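Local coordinates for Sca-family protein (Rickettsia rickettsii, PDB 4LQ8), which is the N-terminal head-domain part of the surface antigen Sca4 and is probably involved in adhesion to cells, at residues 72-77 and 323-328; 117-122 and 126-131; 169-174 and 220-225; 224-229 and 239-244. All blocks are in the same frame, centred on the assembly; numbering follows the deposited sequence.

Contact 1 (72-77 and 323-328); sequences TIIQPQ and GQSVDL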
loop_
_atom_site.group_PDB
_atom_site.type_symbol
_atom_site.label_atom_id
_atom_site.label_comp_id
_atom_site.label_asym_id
_atom_site.label_seq_id
_atom_site.Cartn_x
_atom_site.Cartn_y
_atom_site.Cartn_z
ATOM N N THR A 72 -1.589 11.341 -5.260
ATOM C CA THR A 72 -2.875 11.218 -4.559
ATOM C C THR A 72 -2.799 10.394 -3.287
ATOM O O THR A 72 -3.644 10.569 -2.404
ATOM C CB THR A 72 -3.975 10.649 -5.490
ATOM O OG1 THR A 72 -3.715 9.263 -5.705
ATOM C CG2 THR A 72 -4.049 11.364 -6.803
ATOM N N ILE A 73 -1.825 9.485 -3.190
ATOM C CA ILE A 73 -1.698 8.643 -1.996
ATOM C C ILE A 73 -0.409 8.907 -1.214
ATOM O O ILE A 73 -0.474 9.308 -0.046
ATOM C CB ILE A 73 -1.860 7.112 -2.336
ATOM C CG1 ILE A 73 -3.221 6.793 -3.075
ATOM C CG2 ILE A 73 -1.653 6.217 -1.086
ATOM C CD1 ILE A 73 -4.584 6.946 -2.189
ATOM N N ILE A 74 0.765 8.591 -1.820
ATOM C CA ILE A 74 2.053 8.617 -1.107
ATOM C C ILE A 74 2.406 10.004 -0.547
ATOM O O ILE A 74 2.679 10.108 0.651
ATOM C CB ILE A 74 3.197 8.001 -1.953
ATOM C CG1 ILE A 74 2.867 6.512 -2.287
ATOM C CG2 ILE A 74 4.572 8.145 -1.251
ATOM C CD1 ILE A 74 3.699 5.909 -3.422
ATOM N N GLN A 75 2.451 11.037 -1.396
ATOM C CA GLN A 75 2.780 12.403 -0.959
ATOM C C GLN A 75 1.734 12.956 0.023
ATOM O O GLN A 75 2.150 13.381 1.095
ATOM C CB GLN A 75 3.041 13.353 -2.155
ATOM C CG GLN A 75 3.656 14.711 -1.755
ATOM C CD GLN A 75 5.010 14.549 -1.133
ATOM O OE1 GLN A 75 5.903 13.881 -1.678
ATOM N NE2 GLN A 75 5.175 15.096 0.055
ATOM N N PRO A 76 0.404 12.881 -0.216
ATOM C CA PRO A 76 -0.548 13.399 0.799
ATOM C C PRO A 76 -0.479 12.695 2.155
ATOM O O PRO A 76 -0.715 13.344 3.176
ATOM C CB PRO A 76 -1.928 13.209 0.131
ATOM C CG PRO A 76 -1.642 13.203 -1.314
ATOM C CD PRO A 76 -0.330 12.459 -1.430
ATOM N N GLN A 77 -0.159 11.388 2.186
ATOM C CA GLN A 77 -0.018 10.666 3.454
ATOM C C GLN A 77 1.127 11.282 4.251
ATOM O O GLN A 77 0.971 11.549 5.444
ATOM C CB GLN A 77 0.231 9.172 3.247
ATOM C CG GLN A 77 -1.010 8.406 2.824
ATOM C CD GLN A 77 -0.658 6.981 2.467
ATOM O OE1 GLN A 77 0.458 6.660 2.020
ATOM N NE2 GLN A 77 -1.603 6.103 2.657
ATOM N N GLY A 323 12.185 4.738 -5.419
ATOM C CA GLY A 323 10.776 5.010 -5.166
ATOM C C GLY A 323 10.583 5.957 -3.998
ATOM O O GLY A 323 11.506 6.218 -3.229
ATOM N N GLN A 324 9.375 6.478 -3.855
ATOM C CA GLN A 324 9.053 7.434 -2.803
ATOM C C GLN A 324 8.378 6.821 -1.588
ATOM O O GLN A 324 8.233 7.497 -0.568
ATOM C CB GLN A 324 8.200 8.539 -3.392
ATOM C CG GLN A 324 8.944 9.359 -4.444
ATOM C CD GLN A 324 8.034 10.378 -5.069
ATOM O OE1 GLN A 324 6.922 10.655 -4.595
ATOM N NE2 GLN A 324 8.451 10.911 -6.184
ATOM N N SER A 325 7.952 5.552 -1.687
ATOM C CA SER A 325 7.286 4.876 -0.577
ATOM C C SER A 325 8.128 4.904 0.681
ATOM O O SER A 325 9.357 4.724 0.628
ATOM C CB SER A 325 6.991 3.420 -0.928
ATOM O OG SER A 325 5.894 3.372 -1.819
ATOM N N VAL A 326 7.468 5.151 1.807
ATOM C CA VAL A 326 8.116 5.091 3.111
ATOM C C VAL A 326 7.388 3.990 3.898
ATOM O O VAL A 326 6.193 3.751 3.673
ATOM C CB VAL A 326 8.231 6.474 3.814
ATOM C CG1 VAL A 326 9.191 7.367 3.040
ATOM C CG2 VAL A 326 6.869 7.145 3.928
ATOM N N ASP A 327 8.117 3.286 4.756
ATOM C CA ASP A 327 7.622 2.092 5.438
ATOM C C ASP A 327 6.308 2.316 6.233
ATOM O O ASP A 327 5.299 1.652 5.931
ATOM C CB ASP A 327 8.717 1.430 6.288
ATOM C CG ASP A 327 8.282 0.088 6.801
ATOM O OD1 ASP A 327 7.338 0.045 7.594
ATOM O OD2 ASP A 327 8.815 -0.921 6.327
ATOM N N LEU A 328 6.314 3.201 7.218
ATOM C CA LEU A 328 5.118 3.535 8.037
ATOM C C LEU A 328 4.277 2.298 8.466
ATOM O O LEU A 328 3.058 2.265 8.273
ATOM C CB LEU A 328 4.229 4.602 7.334
ATOM C CG LEU A 328 4.893 5.915 6.874
ATOM C CD1 LEU A 328 3.861 6.847 6.226
ATOM C CD2 LEU A 328 5.583 6.631 8.050
HETATM O O HOH W 1 6.453 11.216 -1.935
#
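The long helix 64-90 meets the loop that leads from helix 308-320 to strand 329-332 where I74 and Q75 touch Q324 and S325, a helix-to-loop contact that shows how a few van der Waals touches can be combined with a water bridge. I74 sets its methyl groups against polar atoms, a carbonyl oxygen and a hydroxyl, through two separate branches. Its CG2, lying anti to the backbone N, comes within 3.8 Å of the backbone O of Q324. The other branch runs out almost straight (chi2 164°), and its CD1 ends 3.7 Å from S325 OG. Beside I74, the glutamines Q75 and Q324 point their amide oxygens at each other without bonding directly. Water 1 lies between them and donates to both, at 2.7 Å from Q75 OE1 and 2.8 Å from Q324 OE1. The amide of Q75 is gripped from its other end as well, since its NE2 is hydrogen-bonded to D79 OD1 and K113 O. The loop has its own anchors: E275 on strand 271-277 takes hydrogen bonds from S325 OG and Q324 N with its two carboxylate oxygens, and K78 NZ holds the Q324 carbonyl. The water, giving a hydrogen to each, lets the two acceptor oxygens face each other, while the methyl groups of I74 fill in against a backbone and a hydroxyl whose polar bonds are made to E275 and K78.

Contact 2 (117-122 and 126-131); sequences TFFGNP and EFIDKA
I128 packs against F118 and F119 where two short successive helices, 116-120 and 125-132, are joined by a short loop. The close-packed half of the contact rests on this single isoleucine and two consecutive aromatic rings. Different first torsions let neighbouring residues converge: F118 holds CG anti to its backbone N (chi1 -178°), whereas F119 swings CG to the side of its own N (chi1 -73°). The rings also meet each other, with F118 CD2 lying 3.9 Å above the plane of the F119 ring, over its centre. I128 reaches toward both with its longer branch. Its CD1 comes 3.7 Å from F119 CD1, and its CG1 passes 3.9 Å from F118 CE2 as the two side chains slide past each other in opposite directions. Further apolar groups extend this cluster, I82 and I105 against F118, L81 and V326 against F119, and L328 against I128, tying the helix pair to helices 64-90 and 95-111 and to the 323-328 loop. The other half, around the turn, is looser and more exposed. P122 and E126 make no direct contact there, and N121 OD1 instead braces the turn by a hydrogen bond to A123 N. The gap between P122 and E126 is spanned by water 2, which donates to P122 O at 2.8 Å and accepts a weak bond from E126 N at 3.3 Å.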
loop_
_atom_site.group_PDB
_atom_site.type_symbol
_atom_site.label_atom_id
_atom_site.label_comp_id
_atom_site.label_asym_id
_atom_site.label_seq_id
_atom_site.Cartn_x
_atom_site.Cartn_y
_atom_site.Cartn_z
ATOM N N THR A 117 15.297 11.961 3.258
ATOM C CA THR A 117 16.235 11.984 4.393
ATOM C C THR A 117 15.472 11.960 5.731
ATOM O O THR A 117 15.826 11.176 6.597
ATOM C CB THR A 117 17.241 13.149 4.261
ATOM O OG1 THR A 117 17.898 13.010 3.001
ATOM C CG2 THR A 117 18.299 13.154 5.387
ATOM N N PHE A 118 14.401 12.769 5.869
ATOM C CA PHE A 118 13.584 12.770 7.078
ATOM C C PHE A 118 13.082 11.355 7.419
ATOM O O PHE A 118 13.253 10.905 8.553
ATOM C CB PHE A 118 12.376 13.713 6.928
ATOM C CG PHE A 118 11.528 13.784 8.183
ATOM C CD1 PHE A 118 11.868 14.645 9.228
ATOM C CD2 PHE A 118 10.412 12.973 8.333
ATOM C CE1 PHE A 118 11.091 14.699 10.398
ATOM C CE2 PHE A 118 9.645 13.022 9.505
ATOM C CZ PHE A 118 9.984 13.892 10.521
ATOM N N PHE A 119 12.435 10.674 6.457
ATOM C CA PHE A 119 11.834 9.356 6.718
ATOM C C PHE A 119 12.850 8.233 6.876
ATOM O O PHE A 119 12.560 7.259 7.568
ATOM C CB PHE A 119 10.758 9.000 5.678
ATOM C CG PHE A 119 9.497 9.814 5.874
ATOM C CD1 PHE A 119 8.624 9.535 6.921
ATOM C CD2 PHE A 119 9.189 10.876 5.018
ATOM C CE1 PHE A 119 7.504 10.336 7.145
ATOM C CE2 PHE A 119 8.052 11.652 5.224
ATOM C CZ PHE A 119 7.212 11.378 6.284
ATOM N N GLY A 120 14.041 8.395 6.308
ATOM C CA GLY A 120 15.106 7.411 6.464
ATOM C C GLY A 120 15.953 7.622 7.708
ATOM O O GLY A 120 16.871 6.836 7.975
ATOM N N ASN A 121 15.671 8.692 8.492
ATOM C CA ASN A 121 16.478 8.988 9.686
ATOM C C ASN A 121 15.880 8.303 10.909
ATOM O O ASN A 121 14.786 8.687 11.306
ATOM C CB ASN A 121 16.591 10.516 9.889
ATOM C CG ASN A 121 17.495 10.940 11.026
ATOM O OD1 ASN A 121 17.930 10.148 11.884
ATOM N ND2 ASN A 121 17.803 12.205 11.055
ATOM N N PRO A 122 16.562 7.324 11.552
ATOM C CA PRO A 122 15.973 6.670 12.746
ATOM C C PRO A 122 15.683 7.605 13.937
ATOM O O PRO A 122 14.857 7.264 14.786
ATOM C CB PRO A 122 16.991 5.578 13.098
ATOM C CG PRO A 122 18.269 6.023 12.502
ATOM C CD PRO A 122 17.890 6.753 11.237
ATOM N N GLU A 126 10.402 8.160 16.629
ATOM C CA GLU A 126 9.511 8.458 17.757
ATOM C C GLU A 126 8.509 9.572 17.423
ATOM O O GLU A 126 7.349 9.466 17.810
ATOM C CB GLU A 126 10.288 8.760 19.054
ATOM C CG GLU A 126 11.129 10.035 19.034
ATOM C CD GLU A 126 11.744 10.425 20.367
ATOM O OE1 GLU A 126 11.448 11.542 20.852
ATOM O OE2 GLU A 126 12.529 9.619 20.922
ATOM N N PHE A 127 8.938 10.600 16.666
ATOM C CA PHE A 127 8.057 11.696 16.230
ATOM C C PHE A 127 7.011 11.156 15.260
ATOM O O PHE A 127 5.826 11.484 15.391
ATOM C CB PHE A 127 8.861 12.838 15.583
ATOM C CG PHE A 127 9.771 13.554 16.555
ATOM C CD1 PHE A 127 9.279 14.556 17.389
ATOM C CD2 PHE A 127 11.120 13.230 16.636
ATOM C CE1 PHE A 127 10.121 15.203 18.308
ATOM C CE2 PHE A 127 11.960 13.885 17.540
ATOM C CZ PHE A 127 11.454 14.867 18.372
ATOM N N ILE A 128 7.443 10.278 14.327
ATOM C CA ILE A 128 6.570 9.673 13.315
ATOM C C ILE A 128 5.533 8.805 14.028
ATOM O O ILE A 128 4.330 8.975 13.794
ATOM C CB ILE A 128 7.404 8.890 12.242
ATOM C CG1 ILE A 128 8.188 9.848 11.310
ATOM C CG2 ILE A 128 6.529 7.925 11.422
ATOM C CD1 ILE A 128 9.418 9.177 10.566
ATOM N N ASP A 129 6.009 7.908 14.930
ATOM C CA ASP A 129 5.168 6.981 15.701
ATOM C C ASP A 129 4.156 7.673 16.569
ATOM O O ASP A 129 3.022 7.212 16.620
ATOM C CB ASP A 129 6.013 5.999 16.535
ATOM C CG ASP A 129 6.726 4.950 15.702
ATOM O OD1 ASP A 129 6.430 4.846 14.483
ATOM O OD2 ASP A 129 7.600 4.256 16.253
ATOM N N LYS A 130 4.547 8.766 17.255
ATOM C CA LYS A 130 3.612 9.519 18.104
ATOM C C LYS A 130 2.531 10.237 17.275
ATOM O O LYS A 130 1.399 10.377 17.744
ATOM C CB LYS A 130 4.346 10.507 19.025
ATOM C CG LYS A 130 4.983 9.841 20.237
ATOM C CD LYS A 130 5.806 10.846 21.051
ATOM C CE LYS A 130 6.448 10.225 22.270
ATOM N NZ LYS A 130 7.104 11.246 23.128
ATOM N N ALA A 131 2.878 10.711 16.064
ATOM C CA ALA A 131 1.906 11.384 15.199
ATOM C C ALA A 131 0.915 10.362 14.627
ATOM O O ALA A 131 -0.285 10.634 14.608
ATOM C CB ALA A 131 2.615 12.124 14.074
HETATM O O HOH W 2 13.642 7.751 17.222
#

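Contact 3 (169-174 and 220-225); sequences VQWENH and SYREID
Two side-chain torsions bring W171 and R222 together, with I224 beside them, over one face of the six-stranded antiparallel sheet. W171 carries its CG beside the backbone N (chi1 -68°), which sends the indole toward strand 215-224. R222 starts with CG wedged between its N and carbonyl carbon (chi1 68°) and then runs fully extended, so that its guanidinium arrives next to the indole. I224, approaching from the direction opposite to W171, reaches with its longer branch to the CZ2-CH2 side of the six-membered ring. There CD1 lies 3.8 Å from W171 CZ2 and 4.0 Å from W171 CH2. The same methyl sits 3.9 Å above the plane of the R222 guanidinium, toward its rim, and thus serves both flat groups. Farther along the same edge of the indole, on the five-membered ring, W171 NE1 lies near the guanidinium plane and 4.2 Å from R222 NH1, with the two planes inclined by 65°. V169 CG1 covers part of an indole face, 3.5 Å above it. The contact spans strands 180-186 and 192-201, which lie between the two segments in the sheet, and W171 rests on T183 and E198 on its way across. Neither of the facing nitrogens bonds to the other. Instead both donate to D32 OD2, NE1 by a hydrogen bond and NH1 in a salt bridge; NH1 also pairs with E198 OE2, and NH2 binds V242 O. The carboxylates would therefore be expected to balance the buried arginine's charge, and sharing D32 as acceptor is consistent with two donors lying side by side.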
loop_
_atom_site.group_PDB
_atom_site.type_symbol
_atom_site.label_atom_id
_atom_site.label_comp_id
_atom_site.label_asym_id
_atom_site.label_seq_id
_atom_site.Cartn_x
_atom_site.Cartn_y
_atom_site.Cartn_z
ATOM N N VAL A 169 -9.397 -7.737 -12.347
ATOM C CA VAL A 169 -8.479 -8.877 -12.477
ATOM C C VAL A 169 -9.318 -10.134 -12.759
ATOM O O VAL A 169 -10.354 -10.340 -12.129
ATOM C CB VAL A 169 -7.558 -9.039 -11.226
ATOM C CG1 VAL A 169 -6.746 -10.329 -11.290
ATOM C CG2 VAL A 169 -6.627 -7.838 -11.080
ATOM N N GLN A 170 -8.918 -10.928 -13.751
ATOM C CA GLN A 170 -9.652 -12.147 -14.078
ATOM C C GLN A 170 -8.975 -13.337 -13.401
ATOM O O GLN A 170 -8.115 -13.988 -14.003
ATOM C CB GLN A 170 -9.799 -12.359 -15.606
ATOM C CG GLN A 170 -10.631 -11.290 -16.337
ATOM C CD GLN A 170 -12.097 -11.313 -15.970
ATOM O OE1 GLN A 170 -12.595 -10.437 -15.250
ATOM N NE2 GLN A 170 -12.829 -12.299 -16.477
ATOM N N TRP A 171 -9.329 -13.575 -12.117
ATOM C CA TRP A 171 -8.800 -14.683 -11.325
ATOM C C TRP A 171 -9.466 -15.968 -11.772
ATOM O O TRP A 171 -10.692 -16.022 -11.911
ATOM C CB TRP A 171 -9.091 -14.501 -9.832
ATOM C CG TRP A 171 -8.356 -13.368 -9.185
ATOM C CD1 TRP A 171 -8.887 -12.193 -8.753
ATOM C CD2 TRP A 171 -6.961 -13.335 -8.834
ATOM N NE1 TRP A 171 -7.911 -11.419 -8.176
ATOM C CE2 TRP A 171 -6.725 -12.107 -8.181
ATOM C CE3 TRP A 171 -5.879 -14.219 -9.029
ATOM C CZ2 TRP A 171 -5.447 -11.720 -7.750
ATOM C CZ3 TRP A 171 -4.622 -13.843 -8.578
ATOM C CH2 TRP A 171 -4.418 -12.614 -7.937
ATOM N N GLU A 172 -8.655 -17.013 -11.964
ATOM C CA GLU A 172 -9.138 -18.338 -12.314
ATOM C C GLU A 172 -8.865 -19.246 -11.142
ATOM O O GLU A 172 -7.757 -19.235 -10.589
ATOM C CB GLU A 172 -8.459 -18.860 -13.583
ATOM C CG GLU A 172 -8.936 -18.171 -14.851
ATOM C CD GLU A 172 -8.668 -18.964 -16.112
ATOM O OE1 GLU A 172 -9.619 -19.596 -16.627
ATOM O OE2 GLU A 172 -7.505 -18.972 -16.576
ATOM N N ASN A 173 -9.914 -19.938 -10.687
ATOM C CA ASN A 173 -9.855 -20.889 -9.586
ATOM C C ASN A 173 -8.933 -22.023 -10.004
ATOM O O ASN A 173 -8.996 -22.471 -11.156
ATOM C CB ASN A 173 -11.246 -21.460 -9.293
ATOM C CG ASN A 173 -12.258 -20.430 -8.872
ATOM O OD1 ASN A 173 -12.124 -19.786 -7.833
ATOM N ND2 ASN A 173 -13.317 -20.285 -9.652
ATOM N N HIS A 174 -8.058 -22.459 -9.077
ATOM C CA HIS A 174 -7.143 -23.569 -9.312
ATOM C C HIS A 174 -7.955 -24.849 -9.520
ATOM O O HIS A 174 -9.008 -25.031 -8.898
ATOM C CB HIS A 174 -6.148 -23.722 -8.162
ATOM C CG HIS A 174 -4.906 -24.465 -8.531
ATOM N ND1 HIS A 174 -4.889 -25.855 -8.624
ATOM C CD2 HIS A 174 -3.658 -23.995 -8.767
ATOM C CE1 HIS A 174 -3.642 -26.175 -8.931
ATOM N NE2 HIS A 174 -2.865 -25.090 -9.033
ATOM N N SER A 220 -10.819 -15.370 7.642
ATOM C CA SER A 220 -10.267 -15.655 6.316
ATOM C C SER A 220 -9.509 -14.443 5.818
ATOM O O SER A 220 -9.917 -13.311 6.074
ATOM C CB SER A 220 -11.380 -16.017 5.328
ATOM O OG SER A 220 -10.862 -16.424 4.077
ATOM N N TYR A 221 -8.407 -14.682 5.092
ATOM C CA TYR A 221 -7.605 -13.624 4.487
ATOM C C TYR A 221 -6.893 -14.217 3.278
ATOM O O TYR A 221 -6.908 -15.436 3.098
ATOM C CB TYR A 221 -6.594 -12.988 5.494
ATOM C CG TYR A 221 -5.486 -13.917 5.947
ATOM C CD1 TYR A 221 -4.293 -14.013 5.233
ATOM C CD2 TYR A 221 -5.629 -14.699 7.088
ATOM C CE1 TYR A 221 -3.262 -14.856 5.649
ATOM C CE2 TYR A 221 -4.600 -15.546 7.518
ATOM C CZ TYR A 221 -3.414 -15.605 6.804
ATOM O OH TYR A 221 -2.432 -16.487 7.168
ATOM N N ARG A 222 -6.290 -13.361 2.443
ATOM C CA ARG A 222 -5.553 -13.860 1.289
ATOM C C ARG A 222 -4.182 -13.211 1.237
ATOM O O ARG A 222 -3.944 -12.149 1.839
ATOM C CB ARG A 222 -6.320 -13.615 -0.027
ATOM C CG ARG A 222 -6.402 -12.104 -0.348
ATOM C CD ARG A 222 -6.987 -11.817 -1.699
ATOM N NE ARG A 222 -7.185 -10.374 -1.873
ATOM C CZ ARG A 222 -7.496 -9.819 -3.031
ATOM N NH1 ARG A 222 -7.599 -10.567 -4.125
ATOM N NH2 ARG A 222 -7.695 -8.514 -3.113
ATOM N N GLU A 223 -3.289 -13.835 0.504
ATOM C CA GLU A 223 -1.974 -13.259 0.265
ATOM C C GLU A 223 -1.612 -13.480 -1.189
ATOM O O GLU A 223 -1.818 -14.571 -1.723
ATOM C CB GLU A 223 -0.903 -13.815 1.228
ATOM C CG GLU A 223 -0.744 -15.321 1.175
ATOM C CD GLU A 223 0.126 -15.880 2.279
ATOM O OE1 GLU A 223 1.205 -16.433 1.969
ATOM O OE2 GLU A 223 -0.250 -15.722 3.460
ATOM N N ILE A 224 -1.075 -12.442 -1.830
ATOM C CA ILE A 224 -0.653 -12.559 -3.226
ATOM C C ILE A 224 0.868 -12.579 -3.295
ATOM O O ILE A 224 1.534 -11.786 -2.627
ATOM C CB ILE A 224 -1.330 -11.496 -4.128
ATOM C CG1 ILE A 224 -2.850 -11.755 -4.185
ATOM C CG2 ILE A 224 -0.697 -11.480 -5.537
ATOM C CD1 ILE A 224 -3.699 -10.558 -4.570
ATOM N N ASP A 225 1.413 -13.512 -4.075
ATOM C CA ASP A 225 2.852 -13.634 -4.211
ATOM C C ASP A 225 3.388 -12.634 -5.255
ATOM O O ASP A 225 3.789 -13.019 -6.340
ATOM C CB ASP A 225 3.230 -15.091 -4.529
ATOM C CG ASP A 225 4.700 -15.424 -4.332
ATOM O OD1 ASP A 225 5.397 -14.660 -3.624
ATOM O OD2 ASP A 225 5.143 -16.472 -4.847
#

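Contact 4 (224-229 and 239-244); sequences IDFPIK and LSMVAL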
loop_
_atom_site.group_PDB
_atom_site.type_symbol
_atom_site.label_atom_id
_atom_site.label_comp_id
_atom_site.label_asym_id
_atom_site.label_seq_id
_atom_site.Cartn_x
_atom_site.Cartn_y
_atom_site.Cartn_z
ATOM N N ILE A 224 -1.075 -12.442 -1.830
ATOM C CA ILE A 224 -0.653 -12.559 -3.226
ATOM C C ILE A 224 0.868 -12.579 -3.295
ATOM O O ILE A 224 1.534 -11.786 -2.627
ATOM C CB ILE A 224 -1.330 -11.496 -4.128
ATOM C CG1 ILE A 224 -2.850 -11.755 -4.185
ATOM C CG2 ILE A 224 -0.697 -11.480 -5.537
ATOM C CD1 ILE A 224 -3.699 -10.558 -4.570
ATOM N N ASP A 225 1.413 -13.512 -4.075
ATOM C CA ASP A 225 2.852 -13.634 -4.211
ATOM C C ASP A 225 3.388 -12.634 -5.255
ATOM O O ASP A 225 3.789 -13.019 -6.340
ATOM C CB ASP A 225 3.230 -15.091 -4.529
ATOM C CG ASP A 225 4.700 -15.424 -4.332
ATOM O OD1 ASP A 225 5.397 -14.660 -3.624
ATOM O OD2 ASP A 225 5.143 -16.472 -4.847
ATOM N N PHE A 226 3.375 -11.343 -4.924
ATOM C CA PHE A 226 3.815 -10.287 -5.848
ATOM C C PHE A 226 5.259 -10.494 -6.304
ATOM O O PHE A 226 6.114 -10.744 -5.454
ATOM C CB PHE A 226 3.651 -8.894 -5.227
ATOM C CG PHE A 226 2.240 -8.510 -4.855
ATOM C CD1 PHE A 226 1.375 -7.955 -5.805
ATOM C CD2 PHE A 226 1.781 -8.669 -3.551
ATOM C CE1 PHE A 226 0.068 -7.596 -5.456
ATOM C CE2 PHE A 226 0.476 -8.322 -3.208
ATOM C CZ PHE A 226 -0.366 -7.768 -4.156
ATOM N N PRO A 227 5.553 -10.439 -7.628
ATOM C CA PRO A 227 6.947 -10.632 -8.060
ATOM C C PRO A 227 7.819 -9.435 -7.668
ATOM O O PRO A 227 7.314 -8.320 -7.539
ATOM C CB PRO A 227 6.830 -10.814 -9.586
ATOM C CG PRO A 227 5.588 -10.097 -9.957
ATOM C CD PRO A 227 4.661 -10.145 -8.774
ATOM N N ILE A 228 9.094 -9.695 -7.371
ATOM C CA ILE A 228 10.066 -8.652 -7.004
ATOM C C ILE A 228 10.797 -8.282 -8.271
ATOM O O ILE A 228 10.756 -7.127 -8.682
ATOM C CB ILE A 228 11.036 -9.105 -5.860
ATOM C CG1 ILE A 228 10.265 -9.610 -4.610
ATOM C CG2 ILE A 228 12.048 -8.013 -5.495
ATOM C CD1 ILE A 228 9.242 -8.619 -4.014
ATOM N N LYS A 229 11.396 -9.275 -8.922
ATOM C CA LYS A 229 12.118 -9.124 -10.176
ATOM C C LYS A 229 11.474 -10.016 -11.235
ATOM O O LYS A 229 11.178 -11.183 -10.981
ATOM C CB LYS A 229 13.614 -9.419 -9.990
ATOM C CG LYS A 229 14.304 -8.275 -9.238
ATOM C CD LYS A 229 15.812 -8.405 -9.195
ATOM C CE LYS A 229 16.440 -7.309 -8.367
ATOM N NZ LYS A 229 16.248 -7.550 -6.911
ATOM N N LEU A 239 -0.983 -2.979 -10.414
ATOM C CA LEU A 239 -1.910 -3.846 -9.712
ATOM C C LEU A 239 -2.563 -3.136 -8.582
ATOM O O LEU A 239 -1.897 -2.411 -7.845
ATOM C CB LEU A 239 -1.164 -5.069 -9.157
ATOM C CG LEU A 239 -0.330 -5.903 -10.159
ATOM C CD1 LEU A 239 0.450 -6.973 -9.409
ATOM C CD2 LEU A 239 -1.232 -6.524 -11.251
ATOM N N SER A 240 -3.886 -3.328 -8.426
ATOM C CA SER A 240 -4.682 -2.746 -7.336
ATOM C C SER A 240 -5.481 -3.867 -6.715
ATOM O O SER A 240 -6.445 -4.318 -7.310
ATOM C CB SER A 240 -5.613 -1.649 -7.852
ATOM O OG SER A 240 -4.898 -0.496 -8.265
ATOM N N MET A 241 -5.057 -4.342 -5.539
ATOM C CA MET A 241 -5.691 -5.446 -4.827
ATOM C C MET A 241 -6.479 -4.923 -3.644
ATOM O O MET A 241 -5.923 -4.300 -2.739
ATOM C CB MET A 241 -4.637 -6.516 -4.427
ATOM C CG MET A 241 -3.826 -7.057 -5.630
ATOM S SD MET A 241 -4.830 -7.898 -6.904
ATOM C CE MET A 241 -3.560 -8.390 -8.045
ATOM N N VAL A 242 -7.791 -5.136 -3.683
ATOM C CA VAL A 242 -8.703 -4.628 -2.662
ATOM C C VAL A 242 -8.474 -5.306 -1.280
ATOM O O VAL A 242 -8.118 -6.491 -1.187
ATOM C CB VAL A 242 -10.187 -4.690 -3.145
ATOM C CG1 VAL A 242 -10.734 -6.131 -3.138
ATOM C CG2 VAL A 242 -11.080 -3.754 -2.325
ATOM N N ALA A 243 -8.678 -4.523 -0.224
ATOM C CA ALA A 243 -8.619 -4.975 1.163
ATOM C C ALA A 243 -9.802 -5.919 1.383
ATOM O O ALA A 243 -10.837 -5.749 0.737
ATOM C CB ALA A 243 -8.753 -3.772 2.085
ATOM N N LEU A 244 -9.654 -6.921 2.250
ATOM C CA LEU A 244 -10.766 -7.831 2.524
ATOM C C LEU A 244 -11.251 -7.589 3.932
ATOM O O LEU A 244 -10.435 -7.325 4.823
ATOM C CB LEU A 244 -10.349 -9.312 2.394
ATOM C CG LEU A 244 -10.048 -9.851 0.998
ATOM C CD1 LEU A 244 -9.722 -11.331 1.064
ATOM C CD2 LEU A 244 -11.216 -9.630 0.026
#
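I224 and F226 together face M241 and L239, and the innermost shell of this contact is entirely apolar. M241 lies at its middle. Bent at chi2 (-61°), its chain brings CG to 3.7 Å from I224 CD1, with M241 SD at the same distance from that methyl; the two side chains cross at about a right angle. F226 offers the edge of its ring to the strand. Its CZ lies 3.8 Å from M241 CG, and L239 CD1 sits in the ring plane, 3.8 Å from F226 CD1. One face of the ring is covered from within its own segment, where I224 CG2 stands 3.8 Å above the plane and over its centre. The inverse gamma turn centred on D225, closed by a weak bond of 3.0 Å from F226 N to I224 O, brings the two side chains to the same side, consistent with this overlap. A second shell then fixes these groups. K310 NZ ties down the turn through a salt bridge to D225 OD1 and a hydrogen bond to F226 O, the ring of F259 meets that of F226 with planes about 55° apart, and L196 packs on both L239 and M241. Strand 236-245 is paired through L239 with A261 and through M241 with F259 on strand 258-265. The contact thus lies where the end of strand 215-224, from the six-stranded sheet, and the loop after it pack against strand 236-245 of the mixed sheet, with M314 of helix 308-320 packed against F226.

Overall arrangement
The four contacts fall into two pairs. Contact 2 lies wholly among helices, whereas contact 1 joins helix 64-90 to a loop beside the mixed sheet; the two touch through that 323-328 loop. Contacts 3 and 4 share I224 and D225, their centres about 9 Å apart: contact 3 lies across the six-stranded sheet, and contact 4 joins the end of that sheet to the mixed one. Contacts 2 and 3 lie on opposite sides of the chain's centre, about 34 Å apart between centres. Chemistry follows place. Contact 4 is buried and apolar, and contact 3 adds a charged network beside the same isoleucine. Contact 2 pairs a buried aromatic cluster with a hydrated turn, whereas the partly buried contact 1 has water within its interface.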